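Long-range contacts in diphthine synthase (PDB 1WDE), which probably catalyses the S-adenosyl-L-methionine-dependent trimethylation of a modified histidine of elongation factor 2, yielding diphthine on the way to diphthamide: residues V8-Y17 / V112-G122; R31-T42 / R61-E71. All blocks are in the same frame, centred on the assembly; numbering follows the deposited sequence.

Contact 1 of 2, residues V8-Y17 / V112-G122; sequences VTLLLVGWGY and VAVRYIPGVSG
Leu10 O is gripped twice from the strand beside it: Arg115 N donates to it across 2.9 Å with an N-H...O angle of 172°, and the CA-H of Val114 makes a softer approach to the same oxygen. The pattern continues as expected for parallel strands. Leu10 N turns to Ala113 O, Leu12 N to Arg115 O, and Leu12 O takes Ile117 N, before Gly14 N closes the run on Ile117 O at 2.9 Å. The bond from Ala113 N to Val8 O, at the start, is weak.

Bridged side chains share a face of the sheet. Leu11 and Arg115 run alongside one another, with Leu11 CD2 resting 3.7 Å from Arg115 CB; bends at chi2 and chi3 then carry the guanidinium away from Leu11. On the same face, Val13 CG1 lies 4.1 Å from Ile117 CB, and helix 24-32 packs over Leu11 and Val13. Leu10 and Val114 point to the other face, against helix 100-109.

Where the pairing ends, Gly14 CA and Gly119 CA come within 3.9 Å, an approach with no side chain between them. The Tyr17 ring, swung between its backbone N and carbonyl carbon (chi1 58°), receives Gly122 CA over one face, 4.0 Å from the centroid. Val120 O lies at the ring's edge, while Tyr17 OH bonds to Gly219 O.

Ser121 is the N-cap of helix 122-130, its OG bonded to Gln124 N; together with Gly122 it probably binds S-adenosyl-L-methionine, which would put the site at the C-terminal ends of the parallel strands in a tetrapyrrole-methylase-type fold.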
# COMPACT_ATOMS: atom_id res chain seq x y z
N VAL A 8 6.17 30.45 -7.11
CA VAL A 8 5.87 29.29 -6.26
C VAL A 8 5.61 28.01 -7.06
O VAL A 8 4.63 27.92 -7.81
CB VAL A 8 4.64 29.56 -5.36
CG1 VAL A 8 4.61 28.53 -4.24
CG2 VAL A 8 4.70 30.97 -4.79
N THR A 9 6.49 27.03 -6.88
CA THR A 9 6.36 25.74 -7.55
C THR A 9 6.51 24.60 -6.54
O THR A 9 7.44 24.58 -5.73
CB THR A 9 7.40 25.58 -8.66
OG1 THR A 9 7.18 26.59 -9.66
CG2 THR A 9 7.29 24.22 -9.31
N LEU A 10 5.57 23.66 -6.60
CA LEU A 10 5.59 22.52 -5.69
C LEU A 10 6.04 21.25 -6.41
O LEU A 10 5.55 20.93 -7.50
CB LEU A 10 4.20 22.31 -5.09
CG LEU A 10 3.97 21.04 -4.27
CD1 LEU A 10 4.81 21.06 -3.02
CD2 LEU A 10 2.50 20.92 -3.93
N LEU A 11 6.98 20.54 -5.79
CA LEU A 11 7.48 19.30 -6.37
C LEU A 11 7.09 18.16 -5.44
O LEU A 11 7.57 18.10 -4.31
CB LEU A 11 9.00 19.34 -6.51
CG LEU A 11 9.62 20.53 -7.26
CD1 LEU A 11 11.13 20.31 -7.42
CD2 LEU A 11 8.95 20.66 -8.62
N LEU A 12 6.22 17.27 -5.91
CA LEU A 12 5.81 16.09 -5.13
C LEU A 12 6.70 14.99 -5.66
O LEU A 12 6.46 14.45 -6.74
CB LEU A 12 4.34 15.74 -5.36
CG LEU A 12 3.30 16.58 -4.61
CD1 LEU A 12 1.96 15.86 -4.68
CD2 LEU A 12 3.71 16.75 -3.16
N VAL A 13 7.73 14.66 -4.89
CA VAL A 13 8.73 13.69 -5.32
C VAL A 13 8.72 12.30 -4.65
O VAL A 13 8.81 12.18 -3.43
CB VAL A 13 10.13 14.31 -5.11
CG1 VAL A 13 11.20 13.48 -5.80
CG2 VAL A 13 10.14 15.76 -5.62
N GLY A 14 8.63 11.25 -5.47
CA GLY A 14 8.68 9.90 -4.95
C GLY A 14 10.16 9.54 -4.86
O GLY A 14 10.91 9.68 -5.82
N TRP A 15 10.60 9.09 -3.69
CA TRP A 15 12.00 8.74 -3.47
C TRP A 15 12.33 7.24 -3.60
O TRP A 15 13.50 6.87 -3.51
CB TRP A 15 12.40 9.23 -2.08
CG TRP A 15 13.84 9.62 -1.94
CD1 TRP A 15 14.79 9.02 -1.16
CD2 TRP A 15 14.50 10.72 -2.60
NE1 TRP A 15 15.99 9.68 -1.28
CE2 TRP A 15 15.84 10.73 -2.16
CE3 TRP A 15 14.08 11.70 -3.51
CZ2 TRP A 15 16.77 11.67 -2.60
CZ3 TRP A 15 15.00 12.64 -3.95
CH2 TRP A 15 16.34 12.62 -3.49
N GLY A 16 11.34 6.39 -3.83
CA GLY A 16 11.63 4.96 -3.88
C GLY A 16 11.56 4.48 -2.44
O GLY A 16 11.54 5.29 -1.52
N TYR A 17 11.55 3.17 -2.20
CA TYR A 17 11.41 2.72 -0.81
C TYR A 17 12.66 2.22 -0.11
O TYR A 17 12.58 1.66 0.97
CB TYR A 17 10.30 1.65 -0.73
CG TYR A 17 10.57 0.46 -1.61
CD1 TYR A 17 10.20 0.46 -2.96
CD2 TYR A 17 11.24 -0.66 -1.11
CE1 TYR A 17 10.47 -0.61 -3.79
CE2 TYR A 17 11.53 -1.76 -1.94
CZ TYR A 17 11.14 -1.72 -3.27
OH TYR A 17 11.43 -2.78 -4.11
N VAL A 112 -0.25 27.87 -7.66
CA VAL A 112 1.06 27.20 -7.71
C VAL A 112 1.19 26.12 -8.79
O VAL A 112 0.27 25.32 -9.00
CB VAL A 112 1.40 26.56 -6.35
CG1 VAL A 112 2.79 25.93 -6.40
CG2 VAL A 112 1.33 27.60 -5.24
N ALA A 113 2.33 26.09 -9.47
CA ALA A 113 2.57 25.08 -10.49
C ALA A 113 2.97 23.80 -9.76
O ALA A 113 3.77 23.84 -8.83
CB ALA A 113 3.69 25.52 -11.43
N VAL A 114 2.40 22.66 -10.17
CA VAL A 114 2.72 21.40 -9.50
C VAL A 114 3.35 20.37 -10.43
O VAL A 114 2.84 20.09 -11.51
CB VAL A 114 1.45 20.77 -8.88
CG1 VAL A 114 1.79 19.40 -8.29
CG2 VAL A 114 0.89 21.70 -7.80
N ARG A 115 4.48 19.82 -9.99
CA ARG A 115 5.17 18.79 -10.78
C ARG A 115 5.16 17.50 -9.95
O ARG A 115 5.53 17.50 -8.78
CB ARG A 115 6.62 19.20 -11.04
CG ARG A 115 6.78 20.57 -11.65
CD ARG A 115 6.39 20.58 -13.10
NE ARG A 115 7.48 20.15 -13.97
CZ ARG A 115 7.33 19.92 -15.27
NH1 ARG A 115 8.37 19.53 -16.01
NH2 ARG A 115 6.14 20.06 -15.83
N TYR A 116 4.71 16.42 -10.57
CA TYR A 116 4.67 15.13 -9.89
C TYR A 116 5.85 14.32 -10.41
O TYR A 116 5.89 13.96 -11.59
CB TYR A 116 3.33 14.43 -10.19
CG TYR A 116 3.35 12.91 -10.07
CD1 TYR A 116 4.05 12.27 -9.04
CD2 TYR A 116 2.66 12.12 -10.97
CE1 TYR A 116 4.06 10.88 -8.93
CE2 TYR A 116 2.66 10.72 -10.87
CZ TYR A 116 3.37 10.12 -9.85
OH TYR A 116 3.40 8.75 -9.78
N ILE A 117 6.84 14.08 -9.55
CA ILE A 117 8.00 13.30 -9.96
C ILE A 117 7.78 11.89 -9.41
O ILE A 117 7.79 11.68 -8.21
CB ILE A 117 9.32 13.87 -9.38
CG1 ILE A 117 9.46 15.35 -9.77
CG2 ILE A 117 10.52 13.06 -9.93
CD1 ILE A 117 9.34 15.59 -11.26
N PRO A 118 7.55 10.90 -10.29
CA PRO A 118 7.31 9.55 -9.77
C PRO A 118 8.48 8.80 -9.12
O PRO A 118 9.66 9.07 -9.41
CB PRO A 118 6.74 8.79 -10.97
CG PRO A 118 7.14 9.57 -12.17
CD PRO A 118 7.22 11.01 -11.72
N GLY A 119 8.14 7.89 -8.21
CA GLY A 119 9.13 7.07 -7.54
C GLY A 119 8.64 5.63 -7.56
O GLY A 119 7.44 5.39 -7.75
N VAL A 120 9.54 4.66 -7.39
CA VAL A 120 9.09 3.26 -7.36
C VAL A 120 8.41 3.03 -6.01
O VAL A 120 9.02 3.26 -4.96
CB VAL A 120 10.26 2.26 -7.48
CG1 VAL A 120 9.73 0.82 -7.31
CG2 VAL A 120 10.94 2.39 -8.85
N SER A 121 7.14 2.61 -6.01
CA SER A 121 6.51 2.38 -4.71
C SER A 121 6.66 0.91 -4.31
O SER A 121 6.80 0.02 -5.17
CB SER A 121 5.04 2.78 -4.72
OG SER A 121 4.24 1.79 -5.26
N GLY A 122 6.69 0.67 -3.01
CA GLY A 122 6.82 -0.68 -2.51
C GLY A 122 5.61 -1.51 -2.90
O GLY A 122 5.71 -2.73 -3.06

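Contact 2 of 2, residues R31-T42 / R61-E71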
# COMPACT_ATOMS: atom_id res chain seq x y z
N ARG A 31 17.65 18.45 -5.48
CA ARG A 31 18.87 19.23 -5.36
C ARG A 31 18.63 20.65 -5.85
O ARG A 31 19.19 21.61 -5.31
CB ARG A 31 20.00 18.56 -6.15
CG ARG A 31 20.42 17.22 -5.54
CD ARG A 31 21.55 16.51 -6.28
NE ARG A 31 21.24 16.21 -7.67
CZ ARG A 31 21.77 15.21 -8.36
NH1 ARG A 31 21.43 15.02 -9.63
NH2 ARG A 31 22.64 14.38 -7.78
N ARG A 32 17.76 20.79 -6.85
CA ARG A 32 17.46 22.09 -7.43
C ARG A 32 16.37 22.87 -6.70
O ARG A 32 16.16 24.05 -6.98
CB ARG A 32 17.10 21.93 -8.91
CG ARG A 32 18.29 21.48 -9.75
CD ARG A 32 17.93 21.29 -11.22
NE ARG A 32 19.11 20.97 -12.02
CZ ARG A 32 20.12 21.81 -12.27
NH1 ARG A 32 20.09 23.04 -11.77
NH2 ARG A 32 21.16 21.42 -12.99
N ALA A 33 15.68 22.23 -5.77
CA ALA A 33 14.64 22.91 -5.01
C ALA A 33 15.29 23.89 -4.02
O ALA A 33 16.49 23.83 -3.78
CB ALA A 33 13.79 21.89 -4.25
N ASP A 34 14.49 24.79 -3.46
CA ASP A 34 15.02 25.76 -2.51
C ASP A 34 14.74 25.27 -1.10
O ASP A 34 15.51 25.55 -0.17
CB ASP A 34 14.37 27.13 -2.72
CG ASP A 34 14.64 27.70 -4.11
OD1 ASP A 34 15.82 27.79 -4.50
OD2 ASP A 34 13.66 28.04 -4.81
N VAL A 35 13.64 24.54 -0.95
CA VAL A 35 13.24 23.97 0.34
C VAL A 35 12.84 22.51 0.11
O VAL A 35 12.29 22.16 -0.94
CB VAL A 35 12.04 24.73 0.95
CG1 VAL A 35 11.86 24.34 2.41
CG2 VAL A 35 12.25 26.23 0.82
N VAL A 36 13.12 21.65 1.09
CA VAL A 36 12.79 20.24 0.98
C VAL A 36 12.15 19.67 2.24
O VAL A 36 12.82 19.47 3.26
CB VAL A 36 14.05 19.40 0.69
CG1 VAL A 36 13.66 17.93 0.51
CG2 VAL A 36 14.74 19.92 -0.56
N TYR A 37 10.84 19.45 2.18
CA TYR A 37 10.10 18.87 3.29
C TYR A 37 10.15 17.37 3.04
O TYR A 37 10.06 16.92 1.90
CB TYR A 37 8.65 19.34 3.29
CG TYR A 37 8.48 20.82 3.55
CD1 TYR A 37 8.63 21.34 4.84
CD2 TYR A 37 8.19 21.70 2.51
CE1 TYR A 37 8.49 22.71 5.08
CE2 TYR A 37 8.04 23.06 2.75
CZ TYR A 37 8.19 23.56 4.03
OH TYR A 37 8.03 24.91 4.26
N VAL A 38 10.31 16.60 4.11
CA VAL A 38 10.40 15.16 4.00
C VAL A 38 9.43 14.54 4.99
O VAL A 38 9.47 14.84 6.18
CB VAL A 38 11.84 14.67 4.30
CG1 VAL A 38 11.90 13.17 4.24
CG2 VAL A 38 12.80 15.27 3.31
N GLU A 39 8.54 13.69 4.50
CA GLU A 39 7.58 13.05 5.37
C GLU A 39 7.83 11.55 5.35
O GLU A 39 7.90 10.93 4.29
CB GLU A 39 6.13 13.41 4.97
CG GLU A 39 5.65 12.91 3.61
CD GLU A 39 5.08 11.51 3.68
OE1 GLU A 39 4.53 11.04 2.66
OE2 GLU A 39 5.18 10.87 4.75
N SER A 40 7.99 10.97 6.53
CA SER A 40 8.26 9.56 6.65
C SER A 40 7.19 8.84 7.44
O SER A 40 7.44 7.77 8.00
CB SER A 40 9.62 9.37 7.31
OG SER A 40 9.89 10.43 8.20
N TYR A 41 5.99 9.41 7.47
CA TYR A 41 4.88 8.82 8.20
C TYR A 41 3.91 7.99 7.34
O TYR A 41 3.17 7.16 7.87
CB TYR A 41 4.11 9.91 8.95
CG TYR A 41 3.38 10.90 8.07
CD1 TYR A 41 2.15 10.58 7.49
CD2 TYR A 41 3.91 12.16 7.83
CE1 TYR A 41 1.46 11.50 6.69
CE2 TYR A 41 3.23 13.09 7.03
CZ TYR A 41 2.01 12.75 6.47
OH TYR A 41 1.32 13.68 5.70
N THR A 42 3.89 8.23 6.03
CA THR A 42 3.00 7.49 5.14
C THR A 42 3.56 6.11 4.79
O THR A 42 2.87 5.30 4.16
CB THR A 42 2.73 8.23 3.79
OG1 THR A 42 3.98 8.54 3.15
CG2 THR A 42 1.94 9.52 4.03
N ARG A 61 18.51 22.23 3.76
CA ARG A 61 17.18 22.53 3.26
C ARG A 61 16.15 21.49 3.69
O ARG A 61 14.96 21.78 3.78
CB ARG A 61 17.23 22.65 1.74
CG ARG A 61 18.21 23.70 1.28
CD ARG A 61 18.46 23.66 -0.21
NE ARG A 61 19.50 24.61 -0.56
CZ ARG A 61 20.02 24.75 -1.77
NH1 ARG A 61 19.59 23.98 -2.77
NH2 ARG A 61 20.97 25.65 -1.99
N VAL A 62 16.62 20.28 3.96
CA VAL A 62 15.74 19.20 4.38
C VAL A 62 15.00 19.58 5.66
O VAL A 62 15.57 20.17 6.57
CB VAL A 62 16.53 17.90 4.61
CG1 VAL A 62 15.59 16.77 4.97
CG2 VAL A 62 17.33 17.57 3.37
N VAL A 63 13.71 19.24 5.71
CA VAL A 63 12.88 19.54 6.86
C VAL A 63 11.85 18.44 7.12
O VAL A 63 11.07 18.10 6.23
CB VAL A 63 12.13 20.88 6.66
CG1 VAL A 63 11.33 21.23 7.91
CG2 VAL A 63 13.10 21.99 6.30
N GLU A 64 11.84 17.90 8.33
CA GLU A 64 10.88 16.88 8.70
C GLU A 64 9.49 17.49 8.68
O GLU A 64 9.27 18.56 9.25
CB GLU A 64 11.16 16.34 10.11
CG GLU A 64 11.99 15.06 10.16
CD GLU A 64 11.15 13.79 9.95
OE1 GLU A 64 11.74 12.69 9.95
OE2 GLU A 64 9.92 13.90 9.80
N ALA A 65 8.55 16.82 8.02
CA ALA A 65 7.17 17.30 7.95
C ALA A 65 6.26 16.24 8.57
O ALA A 65 6.37 15.06 8.24
CB ALA A 65 6.77 17.56 6.50
N SER A 66 5.38 16.65 9.48
CA SER A 66 4.47 15.71 10.12
C SER A 66 3.15 15.64 9.37
O SER A 66 2.89 16.43 8.46
CB SER A 66 4.20 16.12 11.57
OG SER A 66 3.14 17.07 11.64
N ARG A 67 2.30 14.69 9.76
CA ARG A 67 1.01 14.53 9.10
C ARG A 67 0.12 15.76 9.25
O ARG A 67 -0.37 16.30 8.26
CB ARG A 67 0.30 13.29 9.65
CG ARG A 67 -1.12 13.14 9.14
CD ARG A 67 -1.66 11.74 9.36
NE ARG A 67 -0.98 10.77 8.50
CZ ARG A 67 -1.38 9.51 8.33
NH1 ARG A 67 -2.44 9.06 8.97
NH2 ARG A 67 -0.70 8.71 7.51
N ARG A 68 -0.09 16.22 10.48
CA ARG A 68 -0.93 17.39 10.70
C ARG A 68 -0.37 18.58 9.94
O ARG A 68 -1.13 19.47 9.55
CB ARG A 68 -1.05 17.70 12.19
CG ARG A 68 -1.87 16.67 12.96
CD ARG A 68 -2.06 17.03 14.43
NE ARG A 68 -2.96 18.17 14.64
CZ ARG A 68 -2.56 19.43 14.81
NH1 ARG A 68 -3.46 20.38 14.99
NH2 ARG A 68 -1.27 19.73 14.82
N ASP A 69 0.94 18.61 9.72
CA ASP A 69 1.54 19.71 8.98
C ASP A 69 1.06 19.69 7.53
O ASP A 69 0.70 20.72 6.97
CB ASP A 69 3.07 19.61 9.00
CG ASP A 69 3.67 19.93 10.36
OD1 ASP A 69 3.35 21.01 10.91
OD2 ASP A 69 4.45 19.11 10.88
N LEU A 70 1.06 18.51 6.93
CA LEU A 70 0.63 18.38 5.54
C LEU A 70 -0.88 18.28 5.40
O LEU A 70 -1.44 18.68 4.38
CB LEU A 70 1.31 17.15 4.90
CG LEU A 70 2.84 17.07 5.04
CD1 LEU A 70 3.37 15.86 4.28
CD2 LEU A 70 3.48 18.34 4.50
N GLU A 71 -1.56 17.78 6.43
CA GLU A 71 -3.01 17.65 6.38
C GLU A 71 -3.75 18.83 7.01
O GLU A 71 -4.69 19.37 6.42
CB GLU A 71 -3.46 16.35 7.05
CG GLU A 71 -2.75 15.11 6.55
CD GLU A 71 -3.47 13.83 6.95
OE1 GLU A 71 -3.96 13.76 8.10
OE2 GLU A 71 -3.54 12.89 6.12
O HOH W 1 7.46 12.79 8.44
O HOH W 2 -1.53 12.88 4.59
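Backbone bonds join Val36-Val38 to Arg61-Ala65 in parallel register. Val38 N reaches Val63 O at 2.7 Å, and Ala65 N returns to Val38 O at 2.9 Å, coming from above the carbonyl plane. Val36 N also meets Arg61 O out of its carbonyl plane, at a longer 3.3 Å, so the pairing departs from straight geometry; the axes of strands 35-39 and 62-64 diverge by 35°.

Apolar contacts follow the bridges. Val38 CG2 stands 3.6 Å from Val62 CG1 on one face. On the other, Tyr37 runs beside Val63, and its CB also approaches Ala65 CB.

The aromatic contact comes after the strands. Arg67 CB sits over the Tyr41 ring, 3.7 Å from the centroid, a CH-pi contact. With CG anti to its backbone N (chi1 173°) and a bend at chi3, Arg67 brings its guanidinium back beside the ring at CE1, yet the two planes stand 76° apart and do not stack. Glu39 OE2 lies on the opposite face of the ring, while Leu70 CD1 touches the hydroxyl end at the ring's edge.

Polar and water-mediated links complete the join. One water accepts from Ser40 N at 2.7 Å and donates to Glu64 OE2 and Ala65 O, tying segments 31-42 and 61-71 together; a second lies between Tyr41 OH and Glu71 OE2. Within 61-71, Ser66 and Asp69 form a capping box that starts helix 67-71. Thr42 OG1 meets Glu39 OE1 and Thr42 N meets OE2, each on a syn lone pair; OE1 is also hydrogen-bonded to Thr90 and His100.

Strand 62-64 forms an edge of the five-stranded sheet, with 35-39 between it and 85-90. Helix 47-57, the crossover of this beta-alpha-beta unit, packs on Val38 and Val62, whereas His100 of helix 100-109 touches Tyr41 and Leu70.

How the contacts relate
Contacts 1 and 2 build the two flanks of one five-stranded parallel sheet, with strand 85-90 between the pair 62-64/35-39 and the pair 9-14/113-117. Their centres lie 12 Å apart, and although their nearest atoms come to about 4 Å the two do not touch. In sequence, both segments of contact 2 fall between the two strands that contact 1 pairs, and helix 24-32 leads from strand 9-14 into segment 31-42. Contact 1 supplies Ser121 and Gly122 to the probable S-adenosyl-L-methionine site, and its Tyr116 is hydrogen-bonded to Asp93 of that site, whereas the Thr42 side chain of contact 2 stays about 9 Å from those of Asp93 and Val96.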